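Local coordinates for toxin of toxin-antitoxin system (Rickettsia felis, PDB 3ZVK), which cleaves single-stranded RNA as the magnesium-dependent toxic ribonuclease of a type II toxin-antitoxin system, in which it forms complexes with the antitoxin VapB2, at residues 33-39 with 67-73; 41-45 with 58-62; 7-12 with 114-120; 102-107 with 121-127. The protein carries 1 engineered substitution. All blocks are in the same frame, centred on the assembly; numbering follows the deposited sequence.

Interaction 1 of 4, residues 33-39 with 67-73; sequences TIAISSI and RLEIIDF
Ile36 O is gripped twice by the neighbouring strand: Ile71 N donates to it over 2.8 Å in a nearly straight bond (175° at the hydrogen), and Ile70 CA adds a C-H...O contact at 3.5 Å. Ile36 N in turn donates to Glu69 O at 2.9 Å, so residue 36 reaches both neighbours of Ile70, the alternation that defines a parallel ladder. The ladder is extended at one end by Glu69 N, which meets a lone pair of Ile34 O in the carbonyl plane, and at the other by Ser38 N, which approaches Ile71 O from 29° out of the carbonyl plane of Ile71. On one face of the sheet Ile71 CD1 rests on Ala35 CB, 3.6 Å away; on the other, Ile36 CG1 lies 4.3 Å from Ile70 CG1. The hydroxyl of Ser37 points back away from its own amide (chi1 -179°), where it accepts from Ile39 N at 3.2 Å and N-caps the helix that begins there; His105 is a second partner of the same hydroxyl. Ser38 OG is bonded to Phe73 O of the second subunit, while Ile39 CD1 packs 3.9 Å from Phe73 CB within the chain. Strand 33-37, the helices after it and strand 69-71, at the sheet's edge within this chain, together form a beta-alpha-beta crossover in the parallel sheet of the PIN domain.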
# COMPACT_ATOMS: atom_id res chain seq x y z
N THR A 33 -25.80 0.53 -17.51
CA THR A 33 -25.37 0.55 -16.11
C THR A 33 -26.07 1.68 -15.38
O THR A 33 -25.97 2.84 -15.78
CB THR A 33 -23.84 0.72 -16.02
OG1 THR A 33 -23.19 -0.34 -16.71
CG2 THR A 33 -23.35 0.77 -14.58
N ILE A 34 -26.77 1.32 -14.28
CA ILE A 34 -27.41 2.29 -13.40
C ILE A 34 -26.45 2.58 -12.27
O ILE A 34 -26.00 1.64 -11.59
CB ILE A 34 -28.81 1.84 -12.93
CG1 ILE A 34 -29.76 1.76 -14.19
CG2 ILE A 34 -29.35 2.89 -11.89
CD1 ILE A 34 -30.87 0.90 -14.02
N ALA A 35 -26.12 3.87 -12.09
CA ALA A 35 -25.19 4.31 -11.05
C ALA A 35 -25.59 5.59 -10.32
O ALA A 35 -26.53 6.27 -10.72
CB ALA A 35 -23.80 4.47 -11.65
N ILE A 36 -24.88 5.89 -9.23
CA ILE A 36 -24.96 7.15 -8.47
C ILE A 36 -23.56 7.59 -8.13
O ILE A 36 -22.68 6.76 -7.92
CB ILE A 36 -25.90 7.23 -7.22
CG1 ILE A 36 -25.49 6.26 -6.09
CG2 ILE A 36 -27.39 7.17 -7.59
CD1 ILE A 36 -25.98 6.66 -4.71
N SER A 37 -23.36 8.88 -8.08
CA SER A 37 -22.10 9.47 -7.68
C SER A 37 -22.00 9.28 -6.17
O SER A 37 -23.01 9.27 -5.49
CB SER A 37 -22.14 10.97 -7.97
OG SER A 37 -20.91 11.58 -7.61
N SER A 38 -20.78 9.15 -5.64
CA SER A 38 -20.57 9.11 -4.20
C SER A 38 -21.11 10.44 -3.58
O SER A 38 -21.52 10.42 -2.42
CB SER A 38 -19.10 8.88 -3.85
OG SER A 38 -18.23 9.81 -4.47
N ILE A 39 -21.17 11.57 -4.39
CA ILE A 39 -21.72 12.90 -4.00
C ILE A 39 -23.24 12.82 -3.72
O ILE A 39 -23.72 13.39 -2.75
CB ILE A 39 -21.36 14.06 -5.01
CG1 ILE A 39 -19.85 14.09 -5.39
CG2 ILE A 39 -21.85 15.42 -4.49
CD1 ILE A 39 -18.83 14.23 -4.20
N ARG A 67 -29.10 -2.58 -6.32
CA ARG A 67 -28.97 -2.84 -7.77
C ARG A 67 -28.28 -1.69 -8.54
O ARG A 67 -28.22 -1.73 -9.77
CB ARG A 67 -30.29 -3.30 -8.38
CG ARG A 67 -30.90 -4.48 -7.64
CD ARG A 67 -32.05 -5.17 -8.36
NE ARG A 67 -31.66 -5.80 -9.63
CZ ARG A 67 -30.99 -6.94 -9.73
NH1 ARG A 67 -30.60 -7.58 -8.64
NH2 ARG A 67 -30.68 -7.43 -10.92
N LEU A 68 -27.64 -0.77 -7.79
CA LEU A 68 -26.90 0.43 -8.22
C LEU A 68 -25.39 0.23 -8.11
O LEU A 68 -24.96 -0.50 -7.26
CB LEU A 68 -27.25 1.64 -7.23
CG LEU A 68 -28.03 2.82 -7.79
CD1 LEU A 68 -28.81 2.43 -8.93
CD2 LEU A 68 -29.01 3.36 -6.82
N GLU A 69 -24.59 0.97 -8.89
CA GLU A 69 -23.15 1.03 -8.77
C GLU A 69 -22.85 2.42 -8.16
O GLU A 69 -23.36 3.43 -8.65
CB GLU A 69 -22.51 0.93 -10.15
CG GLU A 69 -20.98 0.85 -10.12
CD GLU A 69 -20.31 0.54 -11.45
OE1 GLU A 69 -20.81 -0.34 -12.19
OE2 GLU A 69 -19.27 1.17 -11.76
N ILE A 70 -22.10 2.48 -7.06
CA ILE A 70 -21.70 3.75 -6.43
C ILE A 70 -20.34 4.14 -7.03
O ILE A 70 -19.38 3.38 -6.89
CB ILE A 70 -21.70 3.69 -4.88
CG1 ILE A 70 -23.05 3.14 -4.37
CG2 ILE A 70 -21.40 5.09 -4.28
CD1 ILE A 70 -22.92 2.35 -3.12
N ILE A 71 -20.29 5.24 -7.78
CA ILE A 71 -19.07 5.68 -8.45
C ILE A 71 -18.41 6.77 -7.64
O ILE A 71 -19.05 7.78 -7.34
CB ILE A 71 -19.30 6.09 -9.94
CG1 ILE A 71 -20.00 4.95 -10.75
CG2 ILE A 71 -17.97 6.52 -10.61
CD1 ILE A 71 -20.37 5.32 -12.18
N ASP A 72 -17.14 6.57 -7.27
CA ASP A 72 -16.35 7.53 -6.51
C ASP A 72 -16.05 8.80 -7.31
O ASP A 72 -15.82 8.72 -8.53
CB ASP A 72 -15.04 6.87 -6.03
CG ASP A 72 -15.24 5.72 -5.04
OD1 ASP A 72 -16.38 5.59 -4.46
OD2 ASP A 72 -14.27 4.92 -4.85
N PHE A 73 -16.11 9.98 -6.65
CA PHE A 73 -15.81 11.24 -7.34
C PHE A 73 -14.28 11.27 -7.47
O PHE A 73 -13.56 11.39 -6.48
CB PHE A 73 -16.37 12.44 -6.58
CG PHE A 73 -16.14 13.74 -7.30
CD1 PHE A 73 -17.05 14.19 -8.25
CD2 PHE A 73 -15.00 14.51 -7.05
CE1 PHE A 73 -16.83 15.40 -8.94
CE2 PHE A 73 -14.77 15.71 -7.74
CZ PHE A 73 -15.69 16.14 -8.69

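Interaction 2 of 4, residues 41-45 with 58-62; sequences LAELQ and QSKLD
The amides of Gln45 and Gln58 meet edge to edge, their planes only 8° apart, while the methyl Leu61 CD2 lies over one face of the Gln45 amide, 3.4 Å from Gln45 OE1. Along the shared edge two hydrogen bonds run in opposite senses: Gln58 NE2 to Gln45 OE1 and Gln45 NE2 to Gln58 OE1, both 3.0 Å long and both landing on an oxygen lone pair in the carbonyl plane. Gln58 bends at chi2, which swings its amide toward helix 38-50 and also lets NE2 spend its other hydrogen on Asp62 OD1, at 2.8 Å on the syn side of the carboxylate, though 30° out of its plane. Beside the polar pair, Leu61 CD1 packs 3.8 Å from Leu44 CD1, with Leu41 at a looser distance. The two helical segments run roughly antiparallel (155°) with axes 11.6 Å apart, a gap bridged by side chains alone. Leu33 of one VapB antitoxin chain packs against both glutamines, and Thr78 of the second subunit also touches Gln45. Accepting from NE2, the Asp62 carboxylate probably helps to set which way round the Gln58 amide sits, and through the paired bonds that of Gln45; the two amides meet each other's needs along their shared edge inside a buried contact.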
# COMPACT_ATOMS: atom_id res chain seq x y z
N LEU A 41 -24.70 9.95 -2.83
CA LEU A 41 -24.71 9.12 -1.62
C LEU A 41 -24.44 9.92 -0.35
O LEU A 41 -25.08 9.67 0.67
CB LEU A 41 -23.79 7.89 -1.75
CG LEU A 41 -23.87 6.88 -0.62
CD1 LEU A 41 -25.32 6.32 -0.42
CD2 LEU A 41 -22.76 5.86 -0.71
N ALA A 42 -23.56 10.94 -0.45
CA ALA A 42 -23.26 11.85 0.66
C ALA A 42 -24.56 12.55 1.06
O ALA A 42 -24.89 12.60 2.24
CB ALA A 42 -22.21 12.86 0.24
N GLU A 43 -25.32 13.05 0.07
CA GLU A 43 -26.60 13.73 0.29
C GLU A 43 -27.65 12.78 0.89
O GLU A 43 -28.35 13.16 1.82
CB GLU A 43 -27.11 14.37 -1.00
CG GLU A 43 -26.26 15.50 -1.54
CD GLU A 43 -26.28 16.83 -0.81
OE1 GLU A 43 -27.33 17.18 -0.22
OE2 GLU A 43 -25.24 17.51 -0.79
N LEU A 44 -27.74 11.56 0.38
CA LEU A 44 -28.69 10.55 0.87
C LEU A 44 -28.36 10.10 2.30
O LEU A 44 -29.25 9.97 3.13
CB LEU A 44 -28.77 9.35 -0.11
CG LEU A 44 -29.28 9.64 -1.54
CD1 LEU A 44 -29.13 8.41 -2.39
CD2 LEU A 44 -30.74 10.20 -1.56
N GLN A 45 -27.07 9.93 2.61
CA GLN A 45 -26.61 9.61 3.98
C GLN A 45 -26.93 10.77 4.96
O GLN A 45 -27.32 10.52 6.11
CB GLN A 45 -25.13 9.23 3.99
CG GLN A 45 -24.85 7.77 3.56
CD GLN A 45 -25.45 6.71 4.46
OE1 GLN A 45 -25.71 5.61 4.04
NE2 GLN A 45 -25.75 7.01 5.72
N GLN A 58 -32.24 4.16 6.72
CA GLN A 58 -30.99 3.52 6.32
C GLN A 58 -31.31 2.24 5.55
O GLN A 58 -30.76 2.02 4.48
CB GLN A 58 -30.08 3.25 7.52
CG GLN A 58 -28.67 2.81 7.14
CD GLN A 58 -27.89 3.81 6.32
OE1 GLN A 58 -27.52 4.87 6.78
NE2 GLN A 58 -27.52 3.45 5.11
N SER A 59 -32.24 1.41 6.10
CA SER A 59 -32.72 0.17 5.51
C SER A 59 -33.22 0.39 4.09
O SER A 59 -32.80 -0.34 3.20
CB SER A 59 -33.82 -0.44 6.35
OG SER A 59 -33.32 -0.86 7.61
N LYS A 60 -34.09 1.40 3.88
CA LYS A 60 -34.66 1.76 2.59
C LYS A 60 -33.57 2.19 1.61
O LYS A 60 -33.57 1.75 0.47
CB LYS A 60 -35.70 2.89 2.74
CG LYS A 60 -37.06 2.46 3.25
CD LYS A 60 -37.92 3.69 3.51
CE LYS A 60 -38.78 4.04 2.32
NZ LYS A 60 -39.56 5.27 2.53
N LEU A 61 -32.62 3.02 2.07
CA LEU A 61 -31.47 3.46 1.28
C LEU A 61 -30.61 2.23 0.89
O LEU A 61 -30.25 2.12 -0.28
CB LEU A 61 -30.65 4.52 2.06
CG LEU A 61 -29.31 5.00 1.43
CD1 LEU A 61 -29.51 5.51 0.01
CD2 LEU A 61 -28.61 6.02 2.31
N ASP A 62 -30.32 1.31 1.84
CA ASP A 62 -29.52 0.10 1.59
C ASP A 62 -30.15 -0.78 0.49
O ASP A 62 -29.43 -1.27 -0.38
CB ASP A 62 -29.30 -0.72 2.88
CG ASP A 62 -28.49 -0.05 3.98
OD1 ASP A 62 -27.85 0.99 3.71
OD2 ASP A 62 -28.50 -0.58 5.14

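Interaction 3 of 4, residues 7-12 with 114-120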
# COMPACT_ATOMS: atom_id res chain seq x y z
N THR A 7 -29.83 13.40 -7.10
CA THR A 7 -30.33 13.32 -5.72
C THR A 7 -31.86 13.29 -5.67
O THR A 7 -32.42 12.44 -4.97
CB THR A 7 -29.71 14.44 -4.86
OG1 THR A 7 -28.28 14.37 -5.01
CG2 THR A 7 -30.07 14.33 -3.37
N ASN A 8 -32.52 14.21 -6.40
CA ASN A 8 -33.98 14.33 -6.47
C ASN A 8 -34.65 13.06 -6.94
O ASN A 8 -35.64 12.67 -6.33
CB ASN A 8 -34.40 15.51 -7.36
CG ASN A 8 -34.03 16.91 -6.95
OD1 ASN A 8 -34.24 17.83 -7.73
ND2 ASN A 8 -33.60 17.17 -5.72
N ILE A 9 -34.10 12.38 -7.97
CA ILE A 9 -34.60 11.10 -8.47
C ILE A 9 -34.55 10.07 -7.36
O ILE A 9 -35.54 9.38 -7.15
CB ILE A 9 -33.83 10.63 -9.76
CG1 ILE A 9 -34.36 11.36 -11.02
CG2 ILE A 9 -33.88 9.11 -9.95
CD1 ILE A 9 -35.80 10.97 -11.54
N CYS A 10 -33.39 10.01 -6.63
CA CYS A 10 -33.13 9.06 -5.56
C CYS A 10 -34.06 9.24 -4.37
O CYS A 10 -34.64 8.25 -3.92
CB CYS A 10 -31.66 9.06 -5.16
SG CYS A 10 -30.55 8.35 -6.41
N VAL A 11 -34.22 10.51 -3.88
CA VAL A 11 -35.11 10.90 -2.78
C VAL A 11 -36.59 10.56 -3.11
O VAL A 11 -37.27 9.95 -2.28
CB VAL A 11 -34.90 12.38 -2.34
CG1 VAL A 11 -35.96 12.81 -1.31
CG2 VAL A 11 -33.51 12.59 -1.76
N TYR A 12 -37.05 10.89 -4.33
CA TYR A 12 -38.42 10.58 -4.79
C TYR A 12 -38.65 9.09 -4.90
O TYR A 12 -39.73 8.64 -4.55
CB TYR A 12 -38.76 11.29 -6.12
CG TYR A 12 -40.24 11.43 -6.35
CD1 TYR A 12 -40.98 12.43 -5.71
CD2 TYR A 12 -40.91 10.58 -7.23
CE1 TYR A 12 -42.35 12.57 -5.92
CE2 TYR A 12 -42.29 10.69 -7.42
CZ TYR A 12 -43.00 11.68 -6.76
OH TYR A 12 -44.36 11.79 -6.96
N VAL A 114 -29.93 11.69 -14.76
CA VAL A 114 -31.36 11.53 -14.58
C VAL A 114 -31.90 12.49 -13.54
O VAL A 114 -31.44 12.51 -12.41
CB VAL A 114 -31.77 10.08 -14.31
CG1 VAL A 114 -33.29 9.93 -14.34
CG2 VAL A 114 -31.11 9.11 -15.31
N THR A 115 -32.89 13.28 -13.97
CA THR A 115 -33.51 14.32 -13.18
C THR A 115 -35.03 14.16 -13.00
O THR A 115 -35.64 13.36 -13.70
CB THR A 115 -33.04 15.70 -13.66
OG1 THR A 115 -33.38 16.66 -12.66
CG2 THR A 115 -33.60 16.08 -15.03
N ASN A 116 -35.60 14.93 -12.04
CA ASN A 116 -36.98 15.03 -11.53
C ASN A 116 -37.69 16.33 -12.00
O ASN A 116 -38.92 16.43 -11.92
CB ASN A 116 -36.89 15.15 -9.97
CG ASN A 116 -37.63 14.09 -9.19
OD1 ASN A 116 -37.65 12.93 -9.54
ND2 ASN A 116 -38.16 14.45 -8.06
N ASN A 117 -36.90 17.37 -12.35
CA ASN A 117 -37.35 18.72 -12.71
C ASN A 117 -36.29 19.52 -13.48
O ASN A 117 -35.11 19.16 -13.52
CB ASN A 117 -37.77 19.51 -11.43
CG ASN A 117 -36.81 19.41 -10.26
OD1 ASN A 117 -35.62 19.73 -10.36
ND2 ASN A 117 -37.32 18.96 -9.12
N ILE A 118 -36.74 20.65 -14.06
CA ILE A 118 -35.92 21.58 -14.85
C ILE A 118 -35.01 22.47 -13.99
O ILE A 118 -33.99 22.97 -14.48
CB ILE A 118 -36.78 22.39 -15.87
CG1 ILE A 118 -37.95 23.15 -15.17
CG2 ILE A 118 -37.30 21.46 -16.97
CD1 ILE A 118 -38.38 24.48 -15.86
N LYS A 119 -35.36 22.65 -12.70
CA LYS A 119 -34.57 23.48 -11.80
C LYS A 119 -33.25 22.83 -11.35
O LYS A 119 -32.23 23.51 -11.36
CB LYS A 119 -35.40 23.99 -10.60
N GLU A 120 -33.26 21.52 -10.98
CA GLU A 120 -32.07 20.78 -10.50
C GLU A 120 -30.79 21.03 -11.33
O GLU A 120 -29.78 21.46 -10.76
CB GLU A 120 -32.38 19.28 -10.34
CG GLU A 120 -31.43 18.54 -9.40
CD GLU A 120 -31.62 17.03 -9.29
OE1 GLU A 120 -32.37 16.46 -10.12
OE2 GLU A 120 -31.00 16.41 -8.40
O HOH W 1 -32.36 13.83 -9.95
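Asn8 lays its amide over the carboxylate of Glu120, the two planes 19° apart and stacked, with Asn8 CG 3.4 Å from Glu120 CD, although the acceptors Asn8 OD1 and Glu120 OE1 come within 3.3 Å without bonding. Asn8 CG stands beside its own backbone N (chi1 -64°), and that N also donates to Glu120 OE2 in a weak but straight bond of 3.3 Å. The other carboxylate oxygen, Glu120 OE1, accepts from Thr115 OG1 at 2.7 Å on its anti side and from a water. This water takes the N-H of Ile9 at 3.0 Å and donates to Val114 O, tying the first turn of helix 7-16 to the end of strand 112-115. Such a cluster at the C-terminal edge of the parallel sheet is where PIN domains keep their acidic metal site; Gly6, an engineered residue at a position predicted to bind magnesium, lies about 4 Å from the Glu120 side chain (nearest atoms), which also touches Asp99. The backbone of Glu120 is held by an Asx motif, its N donating to Asn117 OD1 at 3.0 Å. Ile9 CG1 packs 3.8 Å from Val114 CG1, and one turn on from Asn8, Tyr12 CB lies beside Asn116, whose OD1 is hydrogen-bonded to Tyr21. Arg74 of the antitoxin VapB packs on Asn8 itself.

Interaction 4 of 4, residues 102-107 with 121-127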
# COMPACT_ATOMS: atom_id res chain seq x y z
N ILE A 102 -22.07 16.79 -8.92
CA ILE A 102 -22.88 15.71 -9.48
C ILE A 102 -22.89 15.79 -11.00
O ILE A 102 -22.66 14.76 -11.63
CB ILE A 102 -24.31 15.70 -8.83
CG1 ILE A 102 -24.22 15.20 -7.37
CG2 ILE A 102 -25.30 14.83 -9.63
CD1 ILE A 102 -25.21 15.86 -6.38
N ALA A 103 -23.13 16.99 -11.58
CA ALA A 103 -23.18 17.27 -13.02
C ALA A 103 -21.82 17.04 -13.67
O ALA A 103 -21.75 16.37 -14.70
CB ALA A 103 -23.66 18.70 -13.28
N SER A 104 -20.74 17.53 -13.02
CA SER A 104 -19.33 17.37 -13.43
C SER A 104 -18.98 15.90 -13.59
O SER A 104 -18.27 15.54 -14.51
CB SER A 104 -18.40 17.95 -12.36
OG SER A 104 -18.63 19.34 -12.24
N HIS A 105 -19.45 15.09 -12.63
CA HIS A 105 -19.25 13.65 -12.53
C HIS A 105 -19.90 12.93 -13.70
O HIS A 105 -19.23 12.11 -14.32
CB HIS A 105 -19.74 13.10 -11.17
CG HIS A 105 -19.11 11.80 -10.79
ND1 HIS A 105 -19.35 11.22 -9.57
CD2 HIS A 105 -18.29 10.99 -11.49
CE1 HIS A 105 -18.66 10.10 -9.55
NE2 HIS A 105 -17.99 9.93 -10.68
N ALA A 106 -21.17 13.27 -14.05
CA ALA A 106 -21.86 12.69 -15.21
C ALA A 106 -21.10 13.07 -16.50
O ALA A 106 -20.88 12.20 -17.34
CB ALA A 106 -23.31 13.15 -15.27
N ILE A 107 -20.66 14.34 -16.62
CA ILE A 107 -19.90 14.82 -17.77
C ILE A 107 -18.61 14.01 -17.91
O ILE A 107 -18.33 13.49 -19.00
CB ILE A 107 -19.67 16.37 -17.75
CG1 ILE A 107 -20.97 17.15 -17.91
CG2 ILE A 107 -18.68 16.81 -18.85
CD1 ILE A 107 -20.95 18.61 -17.41
N PHE A 121 -30.85 20.80 -12.67
CA PHE A 121 -29.74 21.01 -13.60
C PHE A 121 -30.29 21.81 -14.75
O PHE A 121 -31.04 21.28 -15.58
CB PHE A 121 -29.11 19.68 -14.07
CG PHE A 121 -28.71 18.78 -12.94
CD1 PHE A 121 -27.55 19.01 -12.23
CD2 PHE A 121 -29.53 17.73 -12.55
CE1 PHE A 121 -27.18 18.18 -11.16
CE2 PHE A 121 -29.17 16.90 -11.50
CZ PHE A 121 -28.00 17.14 -10.79
N LYS A 122 -30.00 23.10 -14.75
CA LYS A 122 -30.59 24.04 -15.70
C LYS A 122 -30.03 24.08 -17.11
O LYS A 122 -30.37 23.24 -17.95
CB LYS A 122 -30.66 25.43 -15.07
CG LYS A 122 -31.91 25.63 -14.24
N ARG A 123 -29.25 25.13 -17.39
CA ARG A 123 -28.61 25.42 -18.67
C ARG A 123 -27.14 25.11 -18.42
O ARG A 123 -26.32 26.00 -18.20
CB ARG A 123 -28.87 26.90 -19.07
CG ARG A 123 -28.29 27.35 -20.40
CD ARG A 123 -27.75 28.77 -20.27
NE ARG A 123 -28.17 29.63 -21.38
CZ ARG A 123 -28.00 30.95 -21.40
NH1 ARG A 123 -27.44 31.58 -20.38
NH2 ARG A 123 -28.41 31.66 -22.45
N ILE A 124 -26.85 23.80 -18.36
CA ILE A 124 -25.52 23.26 -18.11
C ILE A 124 -24.96 22.63 -19.39
O ILE A 124 -25.57 21.70 -19.96
CB ILE A 124 -25.41 22.40 -16.81
CG1 ILE A 124 -26.23 21.10 -16.84
CG2 ILE A 124 -25.72 23.21 -15.54
CD1 ILE A 124 -27.80 21.17 -17.18
N PRO A 125 -23.88 23.23 -19.94
CA PRO A 125 -23.32 22.77 -21.22
C PRO A 125 -22.61 21.42 -21.14
O PRO A 125 -22.05 21.07 -20.10
CB PRO A 125 -22.35 23.89 -21.61
CG PRO A 125 -22.71 25.06 -20.70
CD PRO A 125 -23.13 24.40 -19.44
N ASN A 126 -22.63 20.68 -22.27
CA ASN A 126 -22.01 19.36 -22.45
C ASN A 126 -22.62 18.24 -21.58
O ASN A 126 -22.05 17.14 -21.50
CB ASN A 126 -20.47 19.39 -22.33
CG ASN A 126 -19.78 20.64 -22.84
OD1 ASN A 126 -19.90 21.04 -24.01
ND2 ASN A 126 -19.01 21.25 -21.96
N LEU A 127 -23.79 18.49 -20.95
CA LEU A 127 -24.45 17.52 -20.09
C LEU A 127 -25.66 16.88 -20.75
O LEU A 127 -26.59 17.57 -21.16
CB LEU A 127 -24.80 18.14 -18.72
CG LEU A 127 -25.46 17.25 -17.68
CD1 LEU A 127 -24.47 16.44 -16.92
CD2 LEU A 127 -26.18 18.06 -16.67
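Leu127 CD1 drops onto one side of helix 97-109, meeting Ala106 CB at 3.9 Å and Ile107 CG1 at 3.7 Å, in the part of the PIN fold where the loop between the last two strands runs past the helix. Its CG is anti to the backbone N (chi1 -178°), which carries the methyl across to the helix, where it also approaches Ala103 O. The Phe121 ring lies against the preceding turn of the helix: its CZ lies 3.7 Å from Ile102 CG2 and its CD1 is 4.0 Å from Ala103 CB, the side chains of Ile102 and Phe121 crossing at about a right angle. The contact across these segments is thus apolar in character, and the small alanines Ala103 and Ala106 probably allow the close approach. In the next shell Leu113, on strand 112-115, touches Ile102, Ala106 and Phe121 together, joining sheet, helix and loop into one cluster. Tyr80 on helix 75-90 packs against Ile107, and Glu87 of the same helix against Pro125. Leu127 itself is set by a type II beta turn from Ile124, with Pro125 and Asn126 at its corners; Asn126 takes the positive phi of 64° that the turn requires, and its carbonyl oxygen, Asn126 O, ends 3.7 Å from Ile107 CG1.

Interactions 1 to 3 meet around helix 38-50 and the sheet it packs on. Interaction 1 hands over to interaction 2 where Ile36 CD1 lies 3.9 Å from Leu41 CB, and to interaction 3 where Ile36 CG2 is 3.6 Å from Cys10 SG. Interactions 2 and 3 touch through Leu44 CD2 and Val11 CG2, 3.7 Å apart. Interaction 4 joins interaction 1 through a probable hydrogen bond between Ser37 OG and His105 ND1, 2.5 Å, and interaction 3 through Thr7 OG1 and Ile102 CD1, 3.7 Å apart. Interactions 2 and 4 do not touch, their centres about 23 Å apart. Nearest the engineered Gly6, a position predicted to bind magnesium in the natural protein, is interaction 3, through Glu120, with the Ile102 side chain of interaction 4 about 5 Å away.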